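Local structure of uncharacterized protein (Enterococcus faecalis, 3CLQ) at residues P381-A386 against T402-N407. The protein is of unknown function but belongs to the AllG family and is probably related to a subunit of oxamate carbamoyltransferase. Numbering follows the deposited sequence.
Sequences PVINTA and TNPPAN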
loop_
_atom_site.group_PDB
_atom_site.type_symbol
_atom_site.label_atom_id
_atom_site.label_comp_id
_atom_site.label_asym_id
_atom_site.label_seq_id
_atom_site.Cartn_x
_atom_site.Cartn_y
_atom_site.Cartn_z
ATOM N N PRO B 381 -21.276 -4.695 17.903
ATOM C CA PRO B 381 -20.313 -4.570 16.821
ATOM C C PRO B 381 -20.480 -3.249 16.088
ATOM O O PRO B 381 -21.588 -2.841 15.775
ATOM C CB PRO B 381 -20.706 -5.710 15.892
ATOM C CG PRO B 381 -21.188 -6.736 16.798
ATOM C CD PRO B 381 -21.963 -5.993 17.851
ATOM N N VAL B 382 -19.377 -2.571 15.845
ATOM C CA VAL B 382 -19.395 -1.360 15.056
ATOM C C VAL B 382 -19.040 -1.770 13.648
ATOM O O VAL B 382 -18.066 -2.483 13.448
ATOM C CB VAL B 382 -18.314 -0.385 15.536
ATOM C CG1 VAL B 382 -16.921 -0.839 15.049
ATOM C CG2 VAL B 382 -18.610 0.997 15.046
ATOM N N ILE B 383 -19.821 -1.352 12.664
ATOM C CA ILE B 383 -19.411 -1.601 11.292
ATOM C C ILE B 383 -19.386 -0.321 10.475
ATOM O O ILE B 383 -20.289 0.492 10.559
ATOM C CB ILE B 383 -20.230 -2.707 10.628
ATOM C CG1 ILE B 383 -20.715 -2.271 9.268
ATOM C CG2 ILE B 383 -21.438 -3.106 11.453
ATOM C CD1 ILE B 383 -21.645 -3.275 8.702
ATOM N N ASN B 384 -18.314 -0.117 9.725
ATOM C CA ASN B 384 -18.224 1.030 8.834
ATOM C C ASN B 384 -18.551 0.518 7.445
ATOM O O ASN B 384 -18.006 -0.494 7.001
ATOM C CB ASN B 384 -16.805 1.622 8.836
ATOM C CG ASN B 384 -16.473 2.457 10.105
ATOM O OD1 ASN B 384 -15.286 2.563 10.496
ATOM N ND2 ASN B 384 -17.492 3.080 10.717
ATOM N N THR B 385 -19.439 1.204 6.750
ATOM C CA THR B 385 -19.899 0.731 5.458
ATOM C C THR B 385 -20.297 1.921 4.597
ATOM O O THR B 385 -20.467 3.045 5.106
ATOM C CB THR B 385 -21.103 -0.226 5.616
ATOM O OG1 THR B 385 -21.767 -0.369 4.360
ATOM C CG2 THR B 385 -22.118 0.328 6.601
ATOM N N ALA B 386 -20.432 1.682 3.294
ATOM C CA ALA B 386 -20.889 2.718 2.374
ATOM C C ALA B 386 -22.383 2.985 2.547
ATOM O O ALA B 386 -23.156 2.049 2.775
ATOM C CB ALA B 386 -20.595 2.314 0.930
ATOM N N THR B 402 -22.511 2.099 11.322
ATOM C CA THR B 402 -23.784 1.475 11.598
ATOM C C THR B 402 -23.635 0.319 12.613
ATOM O O THR B 402 -22.528 -0.017 13.035
ATOM C CB THR B 402 -24.458 1.027 10.278
ATOM O OG1 THR B 402 -25.867 0.888 10.479
ATOM C CG2 THR B 402 -23.884 -0.277 9.754
ATOM N N ASN B 403 -24.734 -0.274 13.044
ATOM C CA ASN B 403 -24.623 -1.449 13.908
ATOM C C ASN B 403 -25.649 -2.515 13.515
ATOM O O ASN B 403 -26.598 -2.229 12.782
ATOM C CB ASN B 403 -24.768 -1.075 15.401
ATOM C CG ASN B 403 -23.854 0.101 15.828
ATOM O OD1 ASN B 403 -24.129 1.263 15.525
ATOM N ND2 ASN B 403 -22.790 -0.207 16.562
ATOM N N PRO B 404 -25.448 -3.758 13.968
ATOM C CA PRO B 404 -26.554 -4.693 13.867
ATOM C C PRO B 404 -27.566 -4.259 14.905
ATOM O O PRO B 404 -27.220 -3.473 15.777
ATOM C CB PRO B 404 -25.926 -6.035 14.271
ATOM C CG PRO B 404 -24.472 -5.826 14.268
ATOM C CD PRO B 404 -24.251 -4.378 14.558
ATOM N N PRO B 405 -28.814 -4.744 14.811
ATOM C CA PRO B 405 -29.849 -4.415 15.795
ATOM C C PRO B 405 -29.765 -5.293 17.049
ATOM O O PRO B 405 -29.433 -6.467 16.963
ATOM C CB PRO B 405 -31.143 -4.705 15.036
ATOM C CG PRO B 405 -30.784 -5.820 14.120
ATOM C CD PRO B 405 -29.323 -5.638 13.757
ATOM N N ALA B 406 -30.085 -4.733 18.205
ATOM C CA ALA B 406 -29.900 -5.446 19.465
ATOM C C ALA B 406 -30.552 -6.826 19.520
ATOM O O ALA B 406 -29.945 -7.770 20.028
ATOM C CB ALA B 406 -30.381 -4.589 20.629
ATOM N N ASN B 407 -31.772 -6.932 18.991
ATOM C CA ASN B 407 -32.624 -8.127 19.179
ATOM C C ASN B 407 -31.963 -9.405 18.675
ATOM O O ASN B 407 -32.089 -10.482 19.262
ATOM C CB ASN B 407 -34.000 -7.969 18.478
ATOM C CG ASN B 407 -33.896 -8.105 16.952
ATOM O OD1 ASN B 407 -33.348 -7.223 16.277
ATOM N ND2 ASN B 407 -34.379 -9.229 16.415
#
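Thr402 N donates to Ile383 O at 2.8 Å, and the return bond from Ile383 N to Thr402 O is nearly straight at the hydrogen, 172°. The two reciprocal bonds define Ile383 and Thr402 as a hydrogen-bonded pair of an antiparallel two-stranded sheet, the hairpin of strands 383-388 and 396-402; farther along, backbone bonds join Thr385 to Gly400. Past Thr402 the second strand gives way to a loop that leads into helix 407-419. Beyond this pair the next bond across comes from a side chain: Asn403 ND2 reaches Pro381 O at 3.0 Å. This bond is bent, 135° at the hydrogen, and the amide nitrogen stands above the carbonyl plane of Pro381, 43° out of it. In Asn403, CG sits beside the backbone N, anti to the carbonyl carbon, which brings the amide end toward Pro381.

Ile383 and Thr402 send their side chains side by side to the same face of the sheet, where Ile383 CG1 meets Thr402 CG2 at 3.8 Å. The Thr385 side chain crosses that of Thr402 at a slant, with Thr385 CG2 3.7 Å from Thr402 CG2. Both threonines hold OG1 anti to the backbone N, which leaves each methyl between N and the carbonyl carbon; Thr402 OG1 is bonded to Arg286 O. Strand 257-263 backs this face, with Arg262 against Ile383 and Thr385. Six of the seven touching residues are buried, consistent with interior packing of the hairpin base. At the loop end Met260 of the same strand touches both Pro381 and Pro404, and the two proline rings make apolar contact, Pro381 CB lying 4.0 Å from Pro404 CD.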